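Local coordinates for YghZ aldo-keto reductase (Escherichia coli, PDB 3N6Q), which probably reduces aldehydes or ketones with NADPH, as do other members of the aldo-keto reductase family, on a TIM-barrel scaffold, at residues Pro26-Gly31 with Trp288-Asp293; Glu173-Met178 with Ile187-His192; His192-Asn197 with Ser206-Thr211; Leu199-Asp204 with Ala326-His331. One frame throughout, in Å; residues are numbered along the deposited sequence. Where two conformers were deposited one is given.

Contact 1: Pro26-Gly31 with Trp288-Asp293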
loop_
_atom_site.group_PDB
_atom_site.type_symbol
_atom_site.label_atom_id
_atom_site.label_comp_id
_atom_site.label_asym_id
_atom_site.label_seq_id
_atom_site.Cartn_x
_atom_site.Cartn_y
_atom_site.Cartn_z
ATOM N N PRO B 26 -8.011 29.574 1.383
ATOM C CA PRO B 26 -8.165 31.038 1.471
ATOM C C PRO B 26 -8.503 31.590 0.102
ATOM O O PRO B 26 -7.990 31.068 -0.918
ATOM C CB PRO B 26 -6.771 31.499 1.902
ATOM C CG PRO B 26 -5.846 30.449 1.189
ATOM C CD PRO B 26 -6.589 29.166 1.444
ATOM N N ALA B 27 -9.366 32.632 0.040
ATOM C CA ALA B 27 -9.729 33.218 -1.237
ATOM C C ALA B 27 -8.541 33.849 -1.922
ATOM O O ALA B 27 -8.550 34.002 -3.153
ATOM C CB ALA B 27 -10.897 34.333 -1.065
ATOM N N LEU B 28 -7.499 34.219 -1.165
ATOM C CA LEU B 28 -6.233 34.592 -1.800
ATOM C C LEU B 28 -5.162 33.593 -1.295
ATOM O O LEU B 28 -5.080 33.344 -0.083
ATOM C CB LEU B 28 -5.796 36.036 -1.422
ATOM C CG LEU B 28 -6.767 37.106 -2.007
ATOM C CD1 LEU B 28 -7.969 37.306 -1.006
ATOM C CD2 LEU B 28 -6.007 38.359 -2.165
ATOM N N SER B 29 -4.447 32.985 -2.235
ATOM C CA SER B 29 -3.318 32.061 -1.895
ATOM C C SER B 29 -2.023 32.697 -2.279
ATOM O O SER B 29 -1.984 33.558 -3.177
ATOM C CB SER B 29 -3.478 30.763 -2.668
ATOM O OG SER B 29 -4.679 30.166 -2.225
ATOM N N LEU B 30 -0.909 32.222 -1.693
ATOM C CA LEU B 30 0.386 32.761 -2.071
ATOM C C LEU B 30 1.112 31.807 -3.055
ATOM O O LEU B 30 1.264 30.624 -2.766
ATOM C CB LEU B 30 1.248 32.950 -0.815
ATOM C CG LEU B 30 2.635 33.553 -1.181
ATOM C CD1 LEU B 30 2.609 35.064 -1.599
ATOM C CD2 LEU B 30 3.636 33.370 0.002
ATOM N N GLY B 31 1.534 32.328 -4.197
ATOM C CA GLY B 31 2.309 31.511 -5.190
ATOM C C GLY B 31 3.791 31.874 -5.101
ATOM O O GLY B 31 4.126 33.002 -4.812
ATOM N N TRP B 288 -12.948 40.994 -9.079
ATOM C CA TRP B 288 -13.650 40.504 -10.258
ATOM C C TRP B 288 -13.605 39.003 -10.410
ATOM O O TRP B 288 -14.593 38.365 -10.701
ATOM C CB TRP B 288 -13.132 41.209 -11.504
ATOM C CG TRP B 288 -13.915 40.858 -12.747
ATOM C CD1 TRP B 288 -14.958 41.587 -13.329
ATOM C CD2 TRP B 288 -13.661 39.742 -13.618
ATOM N NE1 TRP B 288 -15.384 40.927 -14.500
ATOM C CE2 TRP B 288 -14.626 39.787 -14.670
ATOM C CE3 TRP B 288 -12.742 38.676 -13.586
ATOM C CZ2 TRP B 288 -14.638 38.847 -15.708
ATOM C CZ3 TRP B 288 -12.782 37.722 -14.592
ATOM C CH2 TRP B 288 -13.737 37.803 -15.644
ATOM N N LEU B 289 -12.430 38.410 -10.183
ATOM C CA LEU B 289 -12.356 36.950 -10.184
ATOM C C LEU B 289 -13.199 36.341 -9.088
ATOM O O LEU B 289 -13.814 35.290 -9.288
ATOM C CB LEU B 289 -10.856 36.523 -10.043
ATOM C CG LEU B 289 -10.049 36.782 -11.329
ATOM C CD1 LEU B 289 -8.498 36.737 -11.037
ATOM C CD2 LEU B 289 -10.392 35.653 -12.377
ATOM N N LEU B 290 -13.190 36.959 -7.914
ATOM C CA LEU B 290 -13.806 36.405 -6.707
ATOM C C LEU B 290 -15.311 36.858 -6.540
ATOM O O LEU B 290 -15.909 36.675 -5.463
ATOM C CB LEU B 290 -13.076 36.927 -5.488
ATOM C CG LEU B 290 -11.679 36.268 -5.306
ATOM C CD1 LEU B 290 -10.930 36.910 -4.169
ATOM C CD2 LEU B 290 -11.807 34.713 -5.131
ATOM N N LYS B 291 -15.876 37.425 -7.601
ATOM C CA LYS B 291 -17.200 38.091 -7.519
ATOM C C LYS B 291 -18.327 37.093 -7.368
ATOM O O LYS B 291 -19.474 37.460 -7.015
ATOM C CB LYS B 291 -17.459 38.905 -8.791
ATOM C CG LYS B 291 -17.637 38.058 -10.079
ATOM C CD LYS B 291 -17.637 39.018 -11.349
ATOM C CE LYS B 291 -17.644 38.289 -12.694
ATOM N NZ LYS B 291 -16.373 37.461 -12.919
ATOM N N ASP B 292 -18.033 35.843 -7.714
ATOM C CA ASP B 292 -18.996 34.772 -7.555
ATOM C C ASP B 292 -18.248 33.470 -7.192
ATOM O O ASP B 292 -17.036 33.480 -6.905
ATOM C CB ASP B 292 -19.782 34.593 -8.856
ATOM C CG ASP B 292 -18.868 34.286 -10.060
ATOM O OD1 ASP B 292 -17.776 33.628 -9.905
ATOM O OD2 ASP B 292 -19.265 34.712 -11.179
ATOM N N ASP B 293 -18.922 32.334 -7.293
ATOM C CA ASP B 293 -18.350 31.181 -6.635
ATOM C C ASP B 293 -17.664 30.269 -7.619
ATOM O O ASP B 293 -17.370 29.150 -7.285
ATOM C CB ASP B 293 -19.395 30.449 -5.800
ATOM C CG ASP B 293 -20.429 29.754 -6.645
ATOM O OD1 ASP B 293 -20.326 29.781 -7.907
ATOM O OD2 ASP B 293 -21.367 29.160 -6.035
#
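Ala-27 and Leu-28 meet Leu-290 in a small contact, made chiefly of apolar side chains, that buries 101 Å² in all. The methyl groups carry it. Ala-27 CB points at Leu-290 and lies 4.0 Å from its CD1, while Leu-28 brings its own CD1 to 4.4 Å from the same Leu-290 CD1. Both methyls of Leu-290 also rest against the peptide of Ala-27, with CD2 3.9 Å from Ala-27 O. Leu-290 holds CG anti to its carbonyl carbon (chi1 -74°), which turns the fork of the side chain toward the strand. Replacing Leu-290 by an alanine would probably leave Ala-27 CB and Leu-28 CD1 without their apolar partner and open a gap between the strand and the end of the helix.

No hydrogen bond crosses the contact; within the 288-293 segment, Lys-291 NZ donates to Trp-288 O at 3.0 Å and sits over the centre of one face of the Trp-288 ring, 3.4 Å above its plane.

Leu-290 is the first residue beyond helix 281-289 to leave helical angles, and its carbonyl O accepts from Arg-16. Across from it, strand 24-31 runs between strands 59-61 and 297-300, parallel to both, and Leu-28 also packs on Val-298 and Ile-300 of the latter.

Contact 2: Glu173-Met178 with Ile187-His192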
loop_
_atom_site.group_PDB
_atom_site.type_symbol
_atom_site.label_atom_id
_atom_site.label_comp_id
_atom_site.label_asym_id
_atom_site.label_seq_id
_atom_site.Cartn_x
_atom_site.Cartn_y
_atom_site.Cartn_z
ATOM N N GLU B 173 -12.014 19.088 -22.283
ATOM C CA GLU B 173 -12.150 17.686 -22.675
ATOM C C GLU B 173 -11.095 16.848 -21.915
ATOM O O GLU B 173 -11.414 15.778 -21.398
ATOM C CB GLU B 173 -11.893 17.582 -24.185
ATOM C CG GLU B 173 -12.929 18.361 -25.066
ATOM C CD GLU B 173 -12.845 19.931 -25.008
ATOM O OE1 GLU B 173 -11.744 20.548 -24.775
ATOM O OE2 GLU B 173 -13.927 20.543 -25.256
ATOM N N ARG B 174 -9.846 17.333 -21.890
ATOM C CA ARG B 174 -8.781 16.625 -21.120
ATOM C C ARG B 174 -9.066 16.588 -19.591
ATOM O O ARG B 174 -8.874 15.554 -18.928
ATOM C CB ARG B 174 -7.421 17.202 -21.415
ATOM C CG ARG B 174 -6.928 16.834 -22.820
ATOM C CD ARG B 174 -5.578 17.472 -23.144
ATOM N NE ARG B 174 -5.063 17.042 -24.456
ATOM C CZ ARG B 174 -4.321 15.939 -24.673
ATOM N NH1 ARG B 174 -4.157 15.020 -23.715
ATOM N NH2 ARG B 174 -3.840 15.699 -25.901
ATOM N N THR B 175 -9.571 17.704 -19.045
ATOM C CA THR B 175 -10.038 17.734 -17.657
ATOM C C THR B 175 -11.084 16.689 -17.386
ATOM O O THR B 175 -11.021 15.903 -16.422
ATOM C CB THR B 175 -10.571 19.141 -17.284
ATOM O OG1 THR B 175 -9.508 20.083 -17.465
ATOM C CG2 THR B 175 -11.067 19.171 -15.842
ATOM N N GLN B 176 -12.071 16.617 -18.277
ATOM C CA GLN B 176 -13.082 15.608 -18.087
ATOM C C GLN B 176 -12.521 14.164 -18.124
ATOM O O GLN B 176 -12.932 13.315 -17.315
ATOM C CB GLN B 176 -14.212 15.789 -19.126
ATOM C CG GLN B 176 -15.258 14.669 -19.084
ATOM C CD GLN B 176 -16.182 14.860 -17.935
ATOM O OE1 GLN B 176 -16.556 15.991 -17.622
ATOM N NE2 GLN B 176 -16.631 13.756 -17.329
ATOM N N LYS B 177 -11.598 13.914 -19.047
ATOM C CA LYS B 177 -10.968 12.606 -19.106
ATOM C C LYS B 177 -10.212 12.321 -17.781
ATOM O O LYS B 177 -10.259 11.202 -17.259
ATOM C CB LYS B 177 -10.022 12.540 -20.322
ATOM C CG LYS B 177 -9.397 11.135 -20.529
ATOM C CD LYS B 177 -10.478 10.045 -20.506
ATOM C CE LYS B 177 -9.945 8.779 -21.173
ATOM N NZ LYS B 177 -10.943 7.667 -21.144
ATOM N N MET B 178 -9.464 13.302 -17.285
ATOM C CA MET B 178 -8.666 13.035 -16.047
ATOM C C MET B 178 -9.589 12.737 -14.891
ATOM O O MET B 178 -9.302 11.918 -14.017
ATOM C CB MET B 178 -7.748 14.223 -15.687
ATOM C CG MET B 178 -6.674 14.543 -16.736
ATOM S SD MET B 178 -5.406 13.158 -16.709
ATOM C CE MET B 178 -5.272 13.093 -14.898
ATOM N N ILE B 187 -10.472 8.269 -6.759
ATOM C CA ILE B 187 -9.885 9.513 -6.314
ATOM C C ILE B 187 -10.586 10.649 -7.082
ATOM O O ILE B 187 -10.670 10.594 -8.315
ATOM C CB ILE B 187 -8.373 9.513 -6.679
ATOM C CG1 ILE B 187 -7.675 8.451 -5.813
ATOM C CG2 ILE B 187 -7.760 10.942 -6.467
ATOM C CD1 ILE B 187 -6.244 8.220 -6.259
ATOM N N PRO B 188 -11.126 11.648 -6.357
ATOM C CA PRO B 188 -11.684 12.805 -7.087
ATOM C C PRO B 188 -10.602 13.779 -7.465
ATOM O O PRO B 188 -9.732 14.076 -6.623
ATOM C CB PRO B 188 -12.632 13.476 -6.055
ATOM C CG PRO B 188 -12.122 13.057 -4.659
ATOM C CD PRO B 188 -11.279 11.742 -4.878
ATOM N N LEU B 189 -10.676 14.363 -8.656
ATOM C CA LEU B 189 -9.769 15.465 -9.000
ATOM C C LEU B 189 -10.105 16.633 -8.071
ATOM O O LEU B 189 -11.264 17.093 -8.080
ATOM C CB LEU B 189 -9.984 15.880 -10.458
ATOM C CG LEU B 189 -9.120 17.089 -10.865
ATOM C CD1 LEU B 189 -7.530 16.788 -10.816
ATOM C CD2 LEU B 189 -9.467 17.499 -12.328
ATOM N N LEU B 190 -9.139 17.155 -7.292
ATOM C CA LEU B 190 -9.475 18.246 -6.347
ATOM C C LEU B 190 -9.731 19.592 -7.027
ATOM O O LEU B 190 -10.655 20.351 -6.643
ATOM C CB LEU B 190 -8.392 18.395 -5.264
ATOM C CG LEU B 190 -8.641 19.575 -4.322
ATOM C CD1 LEU B 190 -9.860 19.277 -3.325
ATOM C CD2 LEU B 190 -7.333 19.899 -3.544
ATOM N N ILE B 191 -8.866 19.933 -7.981
ATOM C CA ILE B 191 -8.608 21.324 -8.335
ATOM C C ILE B 191 -7.959 21.427 -9.709
ATOM O O ILE B 191 -7.158 20.529 -10.159
ATOM C CB ILE B 191 -7.784 22.047 -7.210
ATOM C CG1 ILE B 191 -7.743 23.547 -7.396
ATOM C CG2 ILE B 191 -6.295 21.500 -7.159
ATOM C CD1 ILE B 191 -7.219 24.263 -6.038
ATOM N N HIS B 192 -8.279 22.534 -10.397
ATOM C CA HIS B 192 -7.696 22.884 -11.674
ATOM C C HIS B 192 -7.093 24.270 -11.478
ATOM O O HIS B 192 -7.744 25.189 -10.900
ATOM C CB HIS B 192 -8.799 22.887 -12.784
ATOM C CG HIS B 192 -8.284 23.073 -14.190
ATOM N ND1 HIS B 192 -7.564 24.182 -14.591
ATOM C CD2 HIS B 192 -8.404 22.287 -15.295
ATOM C CE1 HIS B 192 -7.286 24.084 -15.878
ATOM N NE2 HIS B 192 -7.765 22.926 -16.321
#
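The imidazole of His-192 meets Thr-175 at its edge: OG1 lies in the ring plane, 3.3 Å from His-192 CD2 and 3.5 Å from His-192 NE2. One face of the same ring is covered by Leu-208 of helix 208-214. The two segments belong to a beta-alpha-beta unit of the TIM barrel, in which strand 162-168 leads into helix 172-183 and the chain then returns through strand 191-193, parallel to the first strand.

No hydrogen bond spans the segments, and the polar atoms at the ring edge have their partners in the turn before the helix. Thr-175 OG1 is bonded to Ser-171 O, and His-192 NE2 to Tyr-170 O. Two successive carbonyls therefore take up the hydroxyl and the imidazole, which fixes both groups beside each other although they do not bond directly. The bond to Tyr-170 O implies that NE2 carries a proton, and it should limit flipping of the ring.

Below the ring edge the contact is apolar. Leu-189 directs its side chain at the helix, and Met-178 points back toward the strand segment from one turn after Thr-175, though without close approach. The buried surface totals 156 Å². Thr-175 has its methyl anti to the backbone N, with OG1 on the other branch (chi1 -59°); this sends CG2 to Leu-189 CD2, at 4.2 Å.

Contact 3: His192-Asn197 with Ser206-Thr211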
loop_
_atom_site.group_PDB
_atom_site.type_symbol
_atom_site.label_atom_id
_atom_site.label_comp_id
_atom_site.label_asym_id
_atom_site.label_seq_id
_atom_site.Cartn_x
_atom_site.Cartn_y
_atom_site.Cartn_z
ATOM N N HIS B 192 -8.279 22.534 -10.397
ATOM C CA HIS B 192 -7.696 22.884 -11.674
ATOM C C HIS B 192 -7.093 24.270 -11.478
ATOM O O HIS B 192 -7.744 25.189 -10.900
ATOM C CB HIS B 192 -8.799 22.887 -12.784
ATOM C CG HIS B 192 -8.284 23.073 -14.190
ATOM N ND1 HIS B 192 -7.564 24.182 -14.591
ATOM C CD2 HIS B 192 -8.404 22.287 -15.295
ATOM C CE1 HIS B 192 -7.286 24.084 -15.878
ATOM N NE2 HIS B 192 -7.765 22.926 -16.321
ATOM N N GLN B 193 -5.838 24.433 -11.893
ATOM C CA GLN B 193 -5.209 25.736 -11.918
ATOM C C GLN B 193 -5.008 26.256 -13.336
ATOM O O GLN B 193 -3.994 25.933 -13.981
ATOM C CB GLN B 193 -3.847 25.666 -11.142
ATOM C CG GLN B 193 -3.107 26.942 -11.124
ATOM C CD GLN B 193 -1.833 26.837 -10.251
ATOM O OE1 GLN B 193 -0.796 27.329 -10.635
ATOM N NE2 GLN B 193 -1.947 26.270 -9.070
ATOM N N PRO B 194 -5.943 27.124 -13.837
ATOM C CA PRO B 194 -5.786 27.771 -15.154
ATOM C C PRO B 194 -5.214 29.170 -14.993
ATOM O O PRO B 194 -5.313 29.792 -13.925
ATOM C CB PRO B 194 -7.239 27.840 -15.674
ATOM C CG PRO B 194 -8.025 28.171 -14.379
ATOM C CD PRO B 194 -7.310 27.300 -13.285
ATOM N N SER B 195 -4.638 29.720 -16.047
ATOM C CA SER B 195 -4.368 31.146 -16.043
ATOM C C SER B 195 -5.734 31.761 -16.298
ATOM O O SER B 195 -6.381 31.389 -17.281
ATOM C CB SER B 195 -3.471 31.524 -17.250
ATOM O OG SER B 195 -2.150 31.040 -17.016
ATOM N N TYR B 196 -6.068 32.804 -15.540
ATOM C CA TYR B 196 -7.448 33.370 -15.582
ATOM C C TYR B 196 -7.418 34.751 -14.954
ATOM O O TYR B 196 -6.919 34.924 -13.847
ATOM C CB TYR B 196 -8.372 32.457 -14.762
ATOM C CG TYR B 196 -9.842 32.831 -14.882
ATOM C CD1 TYR B 196 -10.295 33.616 -15.944
ATOM C CD2 TYR B 196 -10.731 32.477 -13.881
ATOM C CE1 TYR B 196 -11.684 33.906 -16.081
ATOM C CE2 TYR B 196 -12.089 32.832 -13.970
ATOM C CZ TYR B 196 -12.549 33.504 -15.077
ATOM O OH TYR B 196 -13.913 33.820 -15.168
ATOM N N ASN B 197 -7.822 35.772 -15.711
ATOM C CA ASN B 197 -7.877 37.115 -15.168
ATOM C C ASN B 197 -8.799 37.948 -16.068
ATOM O O ASN B 197 -9.380 37.448 -17.054
ATOM C CB ASN B 197 -6.458 37.755 -15.118
ATOM C CG ASN B 197 -5.704 37.684 -16.465
ATOM O OD1 ASN B 197 -6.093 38.307 -17.446
ATOM N ND2 ASN B 197 -4.569 36.964 -16.480
ATOM N N SER B 206 -14.020 28.673 -23.172
ATOM C CA SER B 206 -13.810 27.296 -23.582
ATOM C C SER B 206 -14.855 26.323 -23.117
ATOM O O SER B 206 -14.931 25.207 -23.639
ATOM C CB SER B 206 -12.468 26.760 -23.063
ATOM O OG SER B 206 -12.498 26.768 -21.634
ATOM N N GLY B 207 -15.538 26.648 -22.047
ATOM C CA GLY B 207 -16.332 25.635 -21.390
ATOM C C GLY B 207 -15.680 25.050 -20.145
ATOM O O GLY B 207 -16.281 24.193 -19.469
ATOM N N LEU B 208 -14.426 25.422 -19.862
ATOM C CA LEU B 208 -13.798 24.905 -18.598
ATOM C C LEU B 208 -14.617 25.103 -17.309
ATOM O O LEU B 208 -14.837 24.162 -16.492
ATOM C CB LEU B 208 -12.367 25.441 -18.393
ATOM C CG LEU B 208 -11.673 24.636 -17.276
ATOM C CD1 LEU B 208 -11.472 23.118 -17.626
ATOM C CD2 LEU B 208 -10.351 25.288 -16.909
ATOM N N LEU B 209 -15.147 26.299 -17.131
ATOM C CA LEU B 209 -15.897 26.530 -15.908
ATOM C C LEU B 209 -17.154 25.607 -15.811
ATOM O O LEU B 209 -17.460 25.141 -14.735
ATOM C CB LEU B 209 -16.210 28.036 -15.679
ATOM C CG LEU B 209 -15.039 28.938 -15.159
ATOM C CD1 LEU B 209 -15.527 30.239 -14.554
ATOM C CD2 LEU B 209 -14.164 28.244 -14.099
ATOM N N ASP B 210 -17.734 25.213 -16.938
ATOM C CA ASP B 210 -18.874 24.254 -16.942
ATOM C C ASP B 210 -18.301 22.889 -16.459
ATOM O O ASP B 210 -18.909 22.212 -15.650
ATOM C CB ASP B 210 -19.449 24.012 -18.388
ATOM C CG ASP B 210 -20.086 25.271 -19.042
ATOM O OD1 ASP B 210 -20.765 25.968 -18.290
ATOM O OD2 ASP B 210 -19.903 25.543 -20.306
ATOM N N THR B 211 -17.201 22.442 -17.073
ATOM C CA THR B 211 -16.575 21.135 -16.738
ATOM C C THR B 211 -16.257 21.076 -15.218
ATOM O O THR B 211 -16.584 20.085 -14.536
ATOM C CB THR B 211 -15.321 20.908 -17.596
ATOM O OG1 THR B 211 -15.695 20.971 -18.980
ATOM C CG2 THR B 211 -14.726 19.497 -17.352
#
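His-192, Pro-194 and Tyr-196 face Leu-208 and Leu-209 across backbones that stay well apart, the nearest CA atoms, those of Pro-194 and Leu-208, being 9.2 Å from each other. Residues 192-197 leave the strand in an extended course. On the other segment Gly-207, with a positive phi of 101°, separates two short helices and serves as N-cap of the second. Just before it, Ser-206 OG accepts from Leu-208 N at 2.9 Å, forming an ST turn.

The side chains bridge the distance. Leu-208 CD2 comes over one face of the imidazole in a CH-pi contact, 3.6 Å from the centroid of the His-192 ring and 17° off its normal. It is shifted toward the rim, and His-192 CE1 is the nearest ring atom at 3.5 Å. Leu-208 reaches there with CG anti to the backbone N (chi1 -167°). The same methyl touches Pro-194 CB at 4.2 Å. Beside this group, Leu-209 CD1 approaches Tyr-196 obliquely, 4.0 Å from the phenolic OH.

Helix 208-214 thus packs against the end of strand 191-193 and the loop that follows. Thr-175 of helix 172-183 adjoins Leu-208 on one side, while Val-203 of helix 202-205 touches Pro-194 and Tyr-196, and Cys-219 of strand 218-221 lies against Leu-209.

Contact 4: Leu199-Asp204 with Ala326-His331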
loop_
_atom_site.group_PDB
_atom_site.type_symbol
_atom_site.label_atom_id
_atom_site.label_comp_id
_atom_site.label_asym_id
_atom_site.label_seq_id
_atom_site.Cartn_x
_atom_site.Cartn_y
_atom_site.Cartn_z
ATOM N N LEU B 199 -8.233 39.919 -18.417
ATOM C CA LEU B 199 -7.804 40.041 -19.798
ATOM C C LEU B 199 -7.715 38.688 -20.472
ATOM O O LEU B 199 -7.421 38.617 -21.647
ATOM C CB LEU B 199 -6.421 40.714 -19.890
ATOM C CG LEU B 199 -6.405 42.028 -19.098
ATOM C CD1 LEU B 199 -5.093 42.703 -19.384
ATOM C CD2 LEU B 199 -7.581 42.902 -19.551
ATOM N N ASN B 200 -7.900 37.614 -19.708
ATOM C CA ASN B 200 -7.693 36.277 -20.268
ATOM C C ASN B 200 -8.801 35.335 -19.844
ATOM O O ASN B 200 -8.784 34.782 -18.724
ATOM C CB ASN B 200 -6.306 35.708 -19.920
ATOM C CG ASN B 200 -6.094 34.333 -20.540
ATOM O OD1 ASN B 200 -6.989 33.800 -21.204
ATOM N ND2 ASN B 200 -4.966 33.740 -20.279
ATOM N N ARG B 201 -9.832 35.242 -20.683
ATOM C CA ARG B 201 -11.025 34.502 -20.299
ATOM C C ARG B 201 -11.228 33.216 -21.054
ATOM O O ARG B 201 -12.333 32.732 -21.126
ATOM C CB ARG B 201 -12.295 35.361 -20.367
ATOM C CG ARG B 201 -12.040 36.659 -19.614
ATOM C CD ARG B 201 -13.273 37.252 -19.160
ATOM N NE ARG B 201 -13.026 38.647 -18.964
ATOM C CZ ARG B 201 -13.993 39.535 -18.959
ATOM N NH1 ARG B 201 -15.251 39.100 -19.132
ATOM N NH2 ARG B 201 -13.692 40.823 -18.758
ATOM N N TRP B 202 -10.128 32.551 -21.394
ATOM C CA TRP B 202 -10.197 31.242 -22.015
ATOM C C TRP B 202 -11.026 30.275 -21.188
ATOM O O TRP B 202 -11.797 29.478 -21.735
ATOM C CB TRP B 202 -8.781 30.678 -22.353
ATOM C CG TRP B 202 -8.049 29.901 -21.263
ATOM C CD1 TRP B 202 -6.992 30.361 -20.495
ATOM C CD2 TRP B 202 -8.229 28.511 -20.889
ATOM N NE1 TRP B 202 -6.551 29.366 -19.657
ATOM C CE2 TRP B 202 -7.284 28.226 -19.874
ATOM C CE3 TRP B 202 -9.092 27.487 -21.316
ATOM C CZ2 TRP B 202 -7.194 26.965 -19.252
ATOM C CZ3 TRP B 202 -8.986 26.217 -20.709
ATOM C CH2 TRP B 202 -8.027 25.974 -19.696
ATOM N N VAL B 203 -10.918 30.342 -19.857
ATOM C CA VAL B 203 -11.632 29.367 -19.049
ATOM C C VAL B 203 -13.162 29.520 -19.217
ATOM O O VAL B 203 -13.912 28.556 -19.153
ATOM C CB VAL B 203 -11.288 29.403 -17.529
ATOM C CG1 VAL B 203 -9.782 29.345 -17.272
ATOM C CG2 VAL B 203 -11.876 30.531 -16.895
ATOM N N ASP B 204 -13.590 30.743 -19.397
ATOM C CA ASP B 204 -15.014 31.087 -19.583
ATOM C C ASP B 204 -15.456 30.593 -20.976
ATOM O O ASP B 204 -16.323 29.700 -21.139
ATOM C CB ASP B 204 -15.181 32.638 -19.485
ATOM C CG ASP B 204 -14.968 33.203 -18.044
ATOM O OD1 ASP B 204 -14.728 32.398 -17.129
ATOM O OD2 ASP B 204 -15.053 34.456 -17.815
ATOM N N ALA B 326 -20.510 45.063 -17.768
ATOM C CA ALA B 326 -20.614 45.316 -19.168
ATOM C C ALA B 326 -19.632 46.416 -19.558
ATOM O O ALA B 326 -18.990 46.343 -20.609
ATOM C CB ALA B 326 -22.078 45.765 -19.522
ATOM N N GLN B 327 -19.454 47.400 -18.694
ATOM C CA GLN B 327 -18.541 48.526 -18.933
ATOM C C GLN B 327 -17.058 48.035 -18.931
ATOM O O GLN B 327 -16.221 48.452 -19.752
ATOM C CB GLN B 327 -18.749 49.600 -17.854
ATOM C CG GLN B 327 -19.969 50.544 -18.054
ATOM C CD GLN B 327 -20.243 51.520 -16.895
ATOM O OE1 GLN B 327 -20.005 51.219 -15.712
ATOM N NE2 GLN B 327 -20.815 52.678 -17.237
ATOM N N ILE B 328 -16.756 47.184 -17.972
ATOM C CA ILE B 328 -15.415 46.553 -17.910
ATOM C C ILE B 328 -15.140 45.815 -19.232
ATOM O O ILE B 328 -14.129 46.068 -19.894
ATOM C CB ILE B 328 -15.344 45.578 -16.713
ATOM C CG1 ILE B 328 -15.227 46.410 -15.423
ATOM C CG2 ILE B 328 -14.102 44.518 -16.912
ATOM C CD1 ILE B 328 -15.437 45.598 -14.107
ATOM N N ASP B 329 -16.065 44.967 -19.669
ATOM C CA ASP B 329 -15.864 44.253 -20.939
ATOM C C ASP B 329 -15.729 45.179 -22.133
ATOM O O ASP B 329 -14.937 44.942 -23.056
ATOM C CB ASP B 329 -16.977 43.250 -21.208
ATOM C CG ASP B 329 -16.921 42.052 -20.274
ATOM O OD1 ASP B 329 -15.978 41.973 -19.440
ATOM O OD2 ASP B 329 -17.855 41.231 -20.339
ATOM N N GLN B 330 -16.564 46.202 -22.179
ATOM C CA GLN B 330 -16.429 47.147 -23.258
ATOM C C GLN B 330 -15.042 47.834 -23.341
ATOM O O GLN B 330 -14.517 48.023 -24.452
ATOM C CB GLN B 330 -17.572 48.179 -23.196
ATOM C CG GLN B 330 -17.604 49.140 -24.401
ATOM C CD GLN B 330 -18.174 48.458 -25.618
ATOM O OE1 GLN B 330 -19.282 47.901 -25.566
ATOM N NE2 GLN B 330 -17.392 48.414 -26.698
ATOM N N HIS B 331 -14.490 48.305 -22.216
ATOM C CA HIS B 331 -13.162 48.930 -22.221
ATOM C C HIS B 331 -12.146 47.903 -22.730
ATOM O O HIS B 331 -11.216 48.255 -23.475
ATOM C CB HIS B 331 -12.721 49.378 -20.820
ATOM C CG HIS B 331 -13.437 50.589 -20.321
ATOM N ND1 HIS B 331 -13.618 51.715 -21.098
ATOM C CD2 HIS B 331 -14.012 50.852 -19.124
ATOM C CE1 HIS B 331 -14.262 52.632 -20.391
ATOM N NE2 HIS B 331 -14.478 52.145 -19.181
#
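Arg-201 and Asp-329 form a salt bridge in which a single carboxylate oxygen takes both terminal nitrogens. Asp-329 OD1 accepts from Arg-201 NH2 at 2.6 Å, with an N-H...O angle of 145°, and more weakly from Arg-201 NH1 at 3.0 Å. The oxygen lies at the guanidinium edge close to its plane, and NH2 meets it on the syn side but 32° out of the carboxylate plane. Because the two planes are turned 49° apart, the pairing is not the flat, two-oxygen kind: Asp-329 OD2 stays 3.6 Å from Arg-201 NH1.

Arg-201 NE is bonded to Leu-198 O, so the guanidinium is held at its inner and outer ends. An extended chain from CG to NE carries it across to helix 322-334, where Ile-328 CG2 lies 4.2 Å from Arg-201 NH2. Trp-288 of helix 281-289 also packs against the arginine. Arg-201 itself is the N-cap residue of helix 202-205.

A methionine in place of Arg-201 would probably leave the charge of Asp-329 without its mate and Leu-198 O without this donor. At a partly buried site, the matched charges are consistent with an electrostatic clasp between the loop leading into helix 202-205 and helix 322-334, backed by little apolar surface.

In the fold
Contacts 1, 2 and 3 are buried and each takes one side from the barrel sheet, whereas contact 4 is partly buried, its centre about 20 Å from that of the chain, and joins a loop and short helix to helix 322-334. Chemistry follows place: alkyl groups meet in contact 1, the imidazole of His-192 meets a threonine and a leucine in contacts 2 and 3, no hydrogen bond crosses any of these, and a salt bridge closes the fourth. Contacts 2 and 3 share His-192, which meets a different helix in each. Tyr-196 of contact 3 packs on Leu-289 of the 288-293 segment, and Trp-288 CZ2 of that segment lies 3.4 Å from Arg-201 CZ, linking contact 1 to contact 4.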